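Malonyl coenzyme A-acyl carrier protein transacylase (Helicobacter pylori, PDB 2H1Y) probably transfers the malonyl group of malonyl-CoA to holo acyl carrier protein, giving malonyl-ACP and free coenzyme A. Local coordinates at residues Gln85-Gln90 and Glu312-Leu317; Lys96-Leu101 and Asp275-Phe280; Ser109-Ser114 and Phe235-Asn240; Ile279-Gly284 and Pro300-Gly305. One frame throughout, in Å; residues are numbered along the deposited sequence.

Interaction 1 of 4, residues Gln85-Gln90 and Glu312-Leu317; sequences QLLNKQ and EAIEFL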
# COMPACT_ATOMS: atom_id res chain seq x y z
N GLN A 85 3.27 8.93 13.45
CA GLN A 85 3.21 9.93 14.53
C GLN A 85 3.87 9.48 15.84
O GLN A 85 4.73 10.16 16.40
CB GLN A 85 1.76 10.32 14.82
CG GLN A 85 1.03 11.00 13.67
CD GLN A 85 1.87 12.07 12.98
OE1 GLN A 85 1.89 12.14 11.75
NE2 GLN A 85 2.57 12.90 13.76
N LEU A 86 3.43 8.32 16.34
CA LEU A 86 3.99 7.73 17.54
C LEU A 86 5.51 7.59 17.41
O LEU A 86 6.25 8.09 18.26
CB LEU A 86 3.32 6.39 17.83
CG LEU A 86 2.12 6.31 18.79
CD1 LEU A 86 1.45 7.66 19.11
CD2 LEU A 86 1.10 5.28 18.35
N LEU A 87 5.97 6.98 16.33
CA LEU A 87 7.40 6.80 16.14
C LEU A 87 8.13 8.14 16.01
O LEU A 87 9.06 8.39 16.76
CB LEU A 87 7.73 5.84 14.97
CG LEU A 87 9.20 5.55 14.64
CD1 LEU A 87 10.02 5.27 15.88
CD2 LEU A 87 9.31 4.40 13.67
N ASN A 88 7.67 9.00 15.09
CA ASN A 88 8.19 10.35 14.90
C ASN A 88 8.32 11.21 16.17
O ASN A 88 9.27 11.97 16.31
CB ASN A 88 7.32 11.11 13.89
CG ASN A 88 7.87 12.49 13.55
OD1 ASN A 88 8.95 12.62 12.94
ND2 ASN A 88 7.13 13.53 13.92
N LYS A 89 7.37 11.08 17.08
CA LYS A 89 7.35 11.89 18.31
C LYS A 89 8.45 11.45 19.31
O LYS A 89 8.80 12.19 20.24
CB LYS A 89 5.94 11.84 18.91
CG LYS A 89 5.78 12.38 20.31
CD LYS A 89 4.48 11.89 20.93
CE LYS A 89 4.52 12.05 22.46
NZ LYS A 89 3.45 11.26 23.13
N GLN A 90 9.00 10.26 19.08
CA GLN A 90 10.07 9.69 19.91
C GLN A 90 11.41 9.72 19.21
O GLN A 90 12.45 9.61 19.86
CB GLN A 90 9.74 8.24 20.27
CG GLN A 90 9.36 8.02 21.72
CD GLN A 90 8.13 8.78 22.14
OE1 GLN A 90 8.12 10.01 22.16
NE2 GLN A 90 7.08 8.06 22.50
N GLU A 312 10.40 -1.37 19.52
CA GLU A 312 11.57 -1.92 18.89
C GLU A 312 12.22 -0.96 17.90
O GLU A 312 13.44 -0.88 17.81
CB GLU A 312 11.25 -3.25 18.23
CG GLU A 312 12.51 -3.96 17.82
CD GLU A 312 12.22 -5.20 17.04
OE1 GLU A 312 13.04 -5.52 16.15
OE2 GLU A 312 11.18 -5.84 17.34
N ALA A 313 11.40 -0.23 17.14
CA ALA A 313 11.88 0.83 16.25
C ALA A 313 12.63 1.92 17.00
O ALA A 313 13.73 2.30 16.62
CB ALA A 313 10.73 1.42 15.46
N ILE A 314 12.03 2.42 18.09
CA ILE A 314 12.66 3.43 18.94
C ILE A 314 14.03 3.00 19.45
O ILE A 314 14.97 3.79 19.40
CB ILE A 314 11.79 3.82 20.16
CG1 ILE A 314 10.42 4.33 19.74
CG2 ILE A 314 12.49 4.88 20.98
CD1 ILE A 314 9.40 4.42 20.89
N GLU A 315 14.16 1.76 19.93
CA GLU A 315 15.45 1.26 20.43
C GLU A 315 16.49 1.32 19.34
O GLU A 315 17.65 1.60 19.60
CB GLU A 315 15.37 -0.20 20.89
CG GLU A 315 14.37 -0.47 21.97
CD GLU A 315 14.36 -1.94 22.40
OE1 GLU A 315 13.29 -2.60 22.25
OE2 GLU A 315 15.42 -2.40 22.88
N PHE A 316 16.07 1.03 18.11
CA PHE A 316 17.04 0.98 17.04
C PHE A 316 17.63 2.36 16.79
O PHE A 316 18.85 2.51 16.64
CB PHE A 316 16.43 0.42 15.75
CG PHE A 316 17.36 0.54 14.59
CD1 PHE A 316 18.24 -0.48 14.29
CD2 PHE A 316 17.39 1.69 13.82
CE1 PHE A 316 19.13 -0.36 13.24
CE2 PHE A 316 18.28 1.81 12.77
CZ PHE A 316 19.15 0.78 12.48
N LEU A 317 16.74 3.36 16.75
CA LEU A 317 17.15 4.74 16.57
C LEU A 317 18.02 5.25 17.71
O LEU A 317 19.01 5.92 17.45
CB LEU A 317 15.93 5.65 16.39
CG LEU A 317 14.98 5.47 15.20
CD1 LEU A 317 13.88 6.50 15.28
CD2 LEU A 317 15.68 5.54 13.84
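Two helices that lie on one face of the central sheet meet here through Leu-87 and Gln-90 of helix 69-90 and Ala-313, Ile-314 and Leu-317 of helix 307-320. Their segments run in nearly the same direction, with axes 27° apart and no closer than 10.0 Å, so the gap is bridged by side chains. Leu-87 does most of this. Its CG stands anti to the backbone N (chi1 180°), which carries both methyls to the partner helix. There CD2 comes 3.8 Å from Ala-313 CB, CD1 lies 4.0 Å from Ile-314 CG1, and the same CD1 is 4.1 Å from Leu-317 CD1. A branched leucine can thus touch three residues, Ala-313 and Ile-314 side by side and Leu-317 one turn on, while the small Ala-313 lets both leucine methyls come close to the helix. The contact lies over parallel strands 279-283 and 301-304 of the mixed central sheet of the acyltransferase fold: Leu-87 also touches Leu-283, Ala-313 touches Val-304, and Leu-317 reaches Phe-281. Toward solvent the character of the contact changes. Ile-314 slides past Leu-87 and puts its CD1 3.7 Å from Gln-90 CG, where the aliphatic part of the glutamine chain serves as its hydrophobic cover. Glutamine fits this exposed position because its methylenes, CB and CG, can pack on the isoleucine. No hydrogen bond joins the two segments.

Interaction 2 of 4, residues Lys96-Leu101 and Asp275-Phe280; sequences KPVFAL and DRVDIF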
# COMPACT_ATOMS: atom_id res chain seq x y z
N LYS A 96 13.59 11.11 9.75
CA LYS A 96 14.21 11.68 8.59
C LYS A 96 14.68 10.51 7.74
O LYS A 96 15.85 10.17 7.77
CB LYS A 96 15.41 12.56 8.99
CG LYS A 96 15.16 13.60 10.10
CD LYS A 96 16.48 14.35 10.44
CE LYS A 96 16.50 14.94 11.88
NZ LYS A 96 16.53 13.88 12.98
N PRO A 97 13.76 9.87 6.99
CA PRO A 97 14.15 8.71 6.21
C PRO A 97 14.80 9.15 4.93
O PRO A 97 14.52 10.26 4.47
CB PRO A 97 12.80 8.07 5.87
CG PRO A 97 11.89 9.22 5.75
CD PRO A 97 12.34 10.21 6.80
N VAL A 98 15.65 8.32 4.33
CA VAL A 98 16.21 8.69 3.02
C VAL A 98 15.15 8.66 1.91
O VAL A 98 15.11 9.55 1.08
CB VAL A 98 17.63 8.03 2.66
CG1 VAL A 98 18.14 7.09 3.76
CG2 VAL A 98 17.65 7.40 1.27
N PHE A 99 14.26 7.67 1.94
CA PHE A 99 13.09 7.67 1.06
C PHE A 99 11.94 6.86 1.68
O PHE A 99 12.12 6.22 2.71
CB PHE A 99 13.45 7.09 -0.31
CG PHE A 99 13.71 5.61 -0.29
CD1 PHE A 99 15.01 5.12 -0.15
CD2 PHE A 99 12.66 4.69 -0.39
CE1 PHE A 99 15.27 3.74 -0.12
CE2 PHE A 99 12.91 3.31 -0.36
CZ PHE A 99 14.22 2.84 -0.23
N ALA A 100 10.77 6.90 1.03
CA ALA A 100 9.61 6.10 1.43
C ALA A 100 8.98 5.36 0.23
O ALA A 100 8.82 5.93 -0.84
CB ALA A 100 8.57 6.97 2.12
N LEU A 101 8.63 4.09 0.44
CA LEU A 101 8.05 3.21 -0.58
C LEU A 101 6.74 2.64 -0.03
O LEU A 101 6.67 2.20 1.13
CB LEU A 101 9.00 2.02 -0.84
CG LEU A 101 9.16 1.29 -2.20
CD1 LEU A 101 9.76 -0.09 -2.00
CD2 LEU A 101 7.92 1.17 -3.07
N ASP A 275 20.42 -0.31 -1.83
CA ASP A 275 21.77 0.20 -1.51
C ASP A 275 21.81 1.51 -0.72
O ASP A 275 22.81 1.80 -0.04
CB ASP A 275 22.59 0.33 -2.79
CG ASP A 275 22.85 -1.02 -3.46
OD1 ASP A 275 22.39 -2.08 -2.93
OD2 ASP A 275 23.51 -1.03 -4.53
N ARG A 276 20.75 2.31 -0.79
CA ARG A 276 20.78 3.65 -0.18
C ARG A 276 20.46 3.64 1.32
O ARG A 276 20.51 4.68 1.96
CB ARG A 276 19.83 4.60 -0.92
CG ARG A 276 19.82 4.45 -2.46
CD ARG A 276 18.61 5.14 -3.05
NE ARG A 276 18.51 6.50 -2.54
CZ ARG A 276 17.43 7.27 -2.62
NH1 ARG A 276 16.32 6.82 -3.20
NH2 ARG A 276 17.45 8.50 -2.12
N VAL A 277 20.11 2.48 1.87
CA VAL A 277 19.79 2.40 3.32
C VAL A 277 20.32 1.12 4.00
O VAL A 277 20.72 0.18 3.33
CB VAL A 277 18.25 2.52 3.60
CG1 VAL A 277 17.70 3.83 3.11
CG2 VAL A 277 17.53 1.39 2.95
N ASP A 278 20.28 1.08 5.33
CA ASP A 278 20.68 -0.09 6.10
C ASP A 278 19.51 -0.89 6.66
O ASP A 278 19.67 -2.05 7.08
CB ASP A 278 21.59 0.33 7.24
CG ASP A 278 22.75 1.16 6.76
OD1 ASP A 278 23.62 0.57 6.08
OD2 ASP A 278 22.77 2.39 7.01
N ILE A 279 18.32 -0.28 6.63
CA ILE A 279 17.17 -0.85 7.33
C ILE A 279 15.87 -0.22 6.87
O ILE A 279 15.87 0.92 6.38
CB ILE A 279 17.35 -0.69 8.87
CG1 ILE A 279 16.35 -1.57 9.63
CG2 ILE A 279 17.32 0.80 9.30
CD1 ILE A 279 16.83 -1.94 11.02
N PHE A 280 14.77 -0.95 7.04
CA PHE A 280 13.47 -0.51 6.60
C PHE A 280 12.53 -0.49 7.79
O PHE A 280 12.62 -1.36 8.65
CB PHE A 280 12.91 -1.50 5.56
CG PHE A 280 13.57 -1.43 4.21
CD1 PHE A 280 14.64 -2.26 3.90
CD2 PHE A 280 13.11 -0.53 3.24
CE1 PHE A 280 15.26 -2.20 2.63
CE2 PHE A 280 13.72 -0.46 1.97
CZ PHE A 280 14.80 -1.30 1.67
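This is a buried side-chain contact at one end of the central sheet, between Val-98 and Phe-99 on one side and, on the other, Arg-276 and Val-277 just before strand 279-283 and Phe-280 within it. Strands 99-102 and 279-283 are not neighbours: strand 15-19 runs between them and shares backbone hydrogen bonds with both. No hydrogen bond joins the segments, and side chains make nearly all of the contact. Val-277 CG1 is wedged in the middle, 3.4 Å from Val-98 CG1 and 4.0 Å from Phe-99 CE1. Deeper in, the Phe-99 ring reaches Phe-280, with CZ 4.0 Å from CE2 of that ring. Arg-276 closes the outer side. Its chain bends at chi3 (50°) and brings the guanidinium over both residues of the other segment, NH2 3.6 Å from Val-98 CG2 and NH1 3.7 Å from Phe-99 CD1. The guanidinium and the Phe-99 ring are only 25° from parallel, and Val-98 CG2 and Phe-99 CD1 both lie over one guanidinium face. Arginine can therefore offer a flat face to apolar neighbours while Glu-236, in a salt bridge to NH2, and Asn-273 OD1, bonded to NH1, take its N-H groups, which probably fixes the rotation of the group.

Interaction 3 of 4, residues Ser109-Ser114 and Phe235-Asn240; sequences SAVSLS and FEIISN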
# COMPACT_ATOMS: atom_id res chain seq x y z
N SER A 109 -0.37 6.88 1.30
CA SER A 109 0.14 7.00 2.68
C SER A 109 1.46 7.70 2.72
O SER A 109 1.61 8.65 3.49
CB SER A 109 0.32 5.64 3.35
OG SER A 109 -0.93 5.06 3.63
N ALA A 110 2.41 7.23 1.92
CA ALA A 110 3.78 7.75 1.91
C ALA A 110 3.81 9.25 1.52
O ALA A 110 4.38 10.07 2.26
CB ALA A 110 4.64 6.93 1.01
N VAL A 111 3.16 9.59 0.40
CA VAL A 111 2.93 10.99 0.01
C VAL A 111 2.34 11.85 1.15
O VAL A 111 2.85 12.93 1.43
CB VAL A 111 2.00 11.06 -1.24
CG1 VAL A 111 1.49 12.50 -1.47
CG2 VAL A 111 2.71 10.53 -2.48
N SER A 112 1.30 11.35 1.80
CA SER A 112 0.68 12.07 2.90
C SER A 112 1.66 12.39 4.01
O SER A 112 1.80 13.53 4.43
CB SER A 112 -0.51 11.29 3.45
OG SER A 112 -0.95 11.84 4.68
N LEU A 113 2.34 11.36 4.48
CA LEU A 113 3.22 11.52 5.62
C LEU A 113 4.45 12.33 5.28
O LEU A 113 5.06 12.92 6.16
CB LEU A 113 3.57 10.15 6.22
CG LEU A 113 2.30 9.75 7.00
CD1 LEU A 113 2.14 8.28 7.10
CD2 LEU A 113 2.26 10.41 8.39
N SER A 114 4.78 12.41 4.00
CA SER A 114 5.81 13.34 3.54
C SER A 114 5.43 14.79 3.84
O SER A 114 6.30 15.63 4.06
CB SER A 114 6.06 13.15 2.05
OG SER A 114 7.38 13.52 1.76
N PHE A 235 10.43 14.19 2.59
CA PHE A 235 11.24 13.12 2.02
C PHE A 235 10.64 12.67 0.69
O PHE A 235 9.44 12.83 0.45
CB PHE A 235 11.35 11.94 3.01
CG PHE A 235 10.02 11.47 3.58
CD1 PHE A 235 9.17 10.65 2.84
CD2 PHE A 235 9.64 11.84 4.87
CE1 PHE A 235 7.95 10.23 3.36
CE2 PHE A 235 8.43 11.42 5.41
CZ PHE A 235 7.58 10.59 4.65
N GLU A 236 11.48 12.10 -0.17
CA GLU A 236 11.06 11.66 -1.49
C GLU A 236 10.31 10.34 -1.42
O GLU A 236 10.50 9.56 -0.52
CB GLU A 236 12.28 11.52 -2.40
CG GLU A 236 13.24 10.35 -2.12
CD GLU A 236 14.49 10.38 -2.99
OE1 GLU A 236 15.17 9.35 -3.10
OE2 GLU A 236 14.80 11.45 -3.58
N ILE A 237 9.45 10.08 -2.40
CA ILE A 237 8.78 8.79 -2.45
C ILE A 237 9.07 8.11 -3.79
O ILE A 237 9.31 8.79 -4.79
CB ILE A 237 7.25 8.87 -2.10
CG1 ILE A 237 6.39 8.65 -3.32
CG2 ILE A 237 6.85 10.19 -1.42
CD1 ILE A 237 5.95 7.26 -3.49
N ILE A 238 9.07 6.78 -3.78
CA ILE A 238 9.36 5.99 -4.97
C ILE A 238 8.06 5.52 -5.63
O ILE A 238 7.20 4.91 -4.99
CB ILE A 238 10.26 4.78 -4.64
CG1 ILE A 238 11.34 5.15 -3.63
CG2 ILE A 238 10.87 4.20 -5.90
CD1 ILE A 238 12.40 6.14 -4.13
N SER A 239 7.90 5.83 -6.91
CA SER A 239 6.67 5.52 -7.63
C SER A 239 6.55 4.02 -7.95
O SER A 239 7.44 3.45 -8.59
CB SER A 239 6.60 6.36 -8.90
OG SER A 239 5.71 5.79 -9.87
N ASN A 240 5.47 3.38 -7.53
CA ASN A 240 5.17 2.03 -8.00
C ASN A 240 5.06 1.99 -9.52
O ASN A 240 5.32 0.96 -10.14
CB ASN A 240 3.86 1.48 -7.41
CG ASN A 240 3.93 1.22 -5.90
OD1 ASN A 240 5.00 1.17 -5.29
ND2 ASN A 240 2.77 1.02 -5.31
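Helix segment 109-114 lies against strand 236-238 and the residue before it, with CA atoms 6.7 Å apart at Ala-110 and Ile-237 and 5.6 Å apart at Ser-114 and Phe-235, where the helix widens into a pi-type turn. At this close end Ser-114 grips the other segment. Its OG, anti to the backbone N at chi1 -152°, donates to Phe-235 O over 2.5 Å, a short bond that lies in the carbonyl plane on a lone pair. The aromatic ring of Phe-235 folds under the same serine: Ser-114 CA sits 3.8 Å from the ring centroid, 26° off the normal, in a CH-pi contact. A residue as small as serine lets the ring come this near to the helix backbone, with Phe-235 CZ 3.6 Å from Leu-113 C. The GHSLG sequence runs from the end of strand 99-102 into the start of helix 105-116, consistent with the nucleophile elbow of this family, and strand 236-238 is the sheet neighbour of strand 99-102. The helix therefore packs on the strand next to the one that leads into it. One helical turn back, Ala-110 faces Ile-237, with the two CB atoms 4.5 Å apart. Val-111 CG2 touches Ile-237 CG1 at 4.2 Å, although its CB is directed away from the strand. Phe-235 is further enclosed by Leu-17, Tyr-84 and Ala-100.

Interaction 4 of 4, residues Ile279-Gly284 and Pro300-Gly305; sequences IFFELG and PTISVG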
# COMPACT_ATOMS: atom_id res chain seq x y z
N ILE A 279 18.32 -0.28 6.63
CA ILE A 279 17.17 -0.85 7.33
C ILE A 279 15.87 -0.22 6.87
O ILE A 279 15.87 0.92 6.38
CB ILE A 279 17.35 -0.69 8.87
CG1 ILE A 279 16.35 -1.57 9.63
CG2 ILE A 279 17.32 0.80 9.30
CD1 ILE A 279 16.83 -1.94 11.02
N PHE A 280 14.77 -0.95 7.04
CA PHE A 280 13.47 -0.51 6.60
C PHE A 280 12.53 -0.49 7.79
O PHE A 280 12.62 -1.36 8.65
CB PHE A 280 12.91 -1.50 5.56
CG PHE A 280 13.57 -1.43 4.21
CD1 PHE A 280 14.64 -2.26 3.90
CD2 PHE A 280 13.11 -0.53 3.24
CE1 PHE A 280 15.26 -2.20 2.63
CE2 PHE A 280 13.72 -0.46 1.97
CZ PHE A 280 14.80 -1.30 1.67
N PHE A 281 11.63 0.49 7.84
CA PHE A 281 10.53 0.45 8.82
C PHE A 281 9.19 0.25 8.11
O PHE A 281 8.76 1.10 7.33
CB PHE A 281 10.47 1.71 9.71
CG PHE A 281 11.73 1.99 10.48
CD1 PHE A 281 12.19 3.29 10.59
CD2 PHE A 281 12.44 0.98 11.10
CE1 PHE A 281 13.35 3.58 11.30
CE2 PHE A 281 13.60 1.26 11.83
CZ PHE A 281 14.05 2.57 11.93
N GLU A 282 8.52 -0.86 8.35
CA GLU A 282 7.18 -1.02 7.81
C GLU A 282 6.22 -0.31 8.76
O GLU A 282 5.99 -0.81 9.87
CB GLU A 282 6.78 -2.49 7.64
CG GLU A 282 5.52 -2.67 6.81
CD GLU A 282 5.26 -4.10 6.34
OE1 GLU A 282 4.29 -4.30 5.59
OE2 GLU A 282 6.01 -5.02 6.72
N LEU A 283 5.68 0.84 8.34
CA LEU A 283 4.75 1.61 9.18
C LEU A 283 3.31 1.24 8.93
O LEU A 283 2.79 1.42 7.83
CB LEU A 283 4.92 3.12 8.98
CG LEU A 283 6.31 3.65 9.22
CD1 LEU A 283 6.30 5.13 8.99
CD2 LEU A 283 6.78 3.31 10.61
N GLY A 284 2.65 0.74 9.97
CA GLY A 284 1.27 0.32 9.85
C GLY A 284 1.09 -1.12 10.23
O GLY A 284 1.99 -1.76 10.78
N PRO A 300 17.31 -5.52 7.29
CA PRO A 300 16.15 -5.80 8.14
C PRO A 300 14.97 -4.85 7.90
O PRO A 300 15.13 -3.75 7.33
CB PRO A 300 16.70 -5.63 9.57
CG PRO A 300 18.21 -5.50 9.42
CD PRO A 300 18.41 -4.91 8.06
N THR A 301 13.80 -5.32 8.33
CA THR A 301 12.58 -4.56 8.34
C THR A 301 11.97 -4.77 9.72
O THR A 301 11.54 -5.87 10.05
CB THR A 301 11.56 -5.03 7.25
OG1 THR A 301 12.11 -4.87 5.94
CG2 THR A 301 10.28 -4.22 7.34
N ILE A 302 11.97 -3.72 10.53
CA ILE A 302 11.20 -3.74 11.77
C ILE A 302 9.78 -3.33 11.40
O ILE A 302 9.59 -2.30 10.75
CB ILE A 302 11.75 -2.72 12.78
CG1 ILE A 302 13.19 -3.06 13.13
CG2 ILE A 302 10.87 -2.67 14.04
CD1 ILE A 302 14.10 -1.91 12.98
N SER A 303 8.81 -4.14 11.78
CA SER A 303 7.42 -3.79 11.51
C SER A 303 6.86 -3.03 12.69
O SER A 303 7.02 -3.44 13.83
CB SER A 303 6.56 -5.00 11.11
OG SER A 303 6.92 -6.17 11.82
N VAL A 304 6.26 -1.89 12.41
CA VAL A 304 5.73 -1.01 13.45
C VAL A 304 4.21 -0.98 13.30
O VAL A 304 3.65 -0.07 12.66
CB VAL A 304 6.31 0.41 13.31
CG1 VAL A 304 5.91 1.28 14.51
CG2 VAL A 304 7.84 0.36 13.14
N GLY A 305 3.55 -1.99 13.85
CA GLY A 305 2.09 -2.02 13.86
C GLY A 305 1.54 -2.12 15.26
O GLY A 305 0.32 -2.01 15.46
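Strands 279-283 and 301-304 pair in parallel, and five backbone hydrogen bonds satisfy the polar atoms between them. Phe-280 N gives to Pro-300 O (2.8 Å) and its own O takes Ile-302 N (3.1 Å). Glu-282 repeats the pattern, its N giving to Ile-302 O (3.0 Å) and its O taking Val-304 N (2.8 Å), the straightest of the set at 169°. Gly-284 N then closes the ladder on Val-304 O (3.0 Å). Gly-284, just past the strand, has phi 123°, psi -168°, a conformation that suits glycine. Ile-279, Phe-281 and Leu-283 make backbone bonds to strand 15-19, and Leu-283 O is taken by Ser-80 OG. The carboxylate of Glu-282, at the end of an extended chain, accepts from Leu-289 N and Lys-290 N at the start of helix 288-294, which would help to stabilise its negative charge. Thr-301 OG1 bonds to Asn-293 of that helix. Beside Phe-281, Ile-302 places CD1 at the ring edge, 3.4 Å from CE2, and Leu-283 CD2 rests 4.0 Å from Val-304 CB. These four apolar residues face helix 307-320 and helix 69-90, whereas helix 288-294, the crossover of this beta-alpha-beta unit, lies over the face bearing Glu-282 and Thr-301.

Interactions 2, 3 and 4 all reach the six-stranded sheet, and interaction 1 joins two helices on one of its faces. Along the chain, 85-90, 96-101 and 109-114 come first; their partners return from 235 onward, so interaction 3 closes first, then interaction 2, and interaction 1 last. Interaction 4 is local and shares Ile-279 and Phe-280 with interaction 2, centres about 11 Å apart. Interactions 1 and 4, also about 11 Å apart, touch where helix 307-320 packs on the strands. Interactions 2 and 3, about 12 Å apart, are tied by the Arg-276 to Glu-236 salt bridge. Strands 236-238, 279-283 and 301-304 and helix 307-320 thereby join strands 15-19 and 99-102 and helix 69-90.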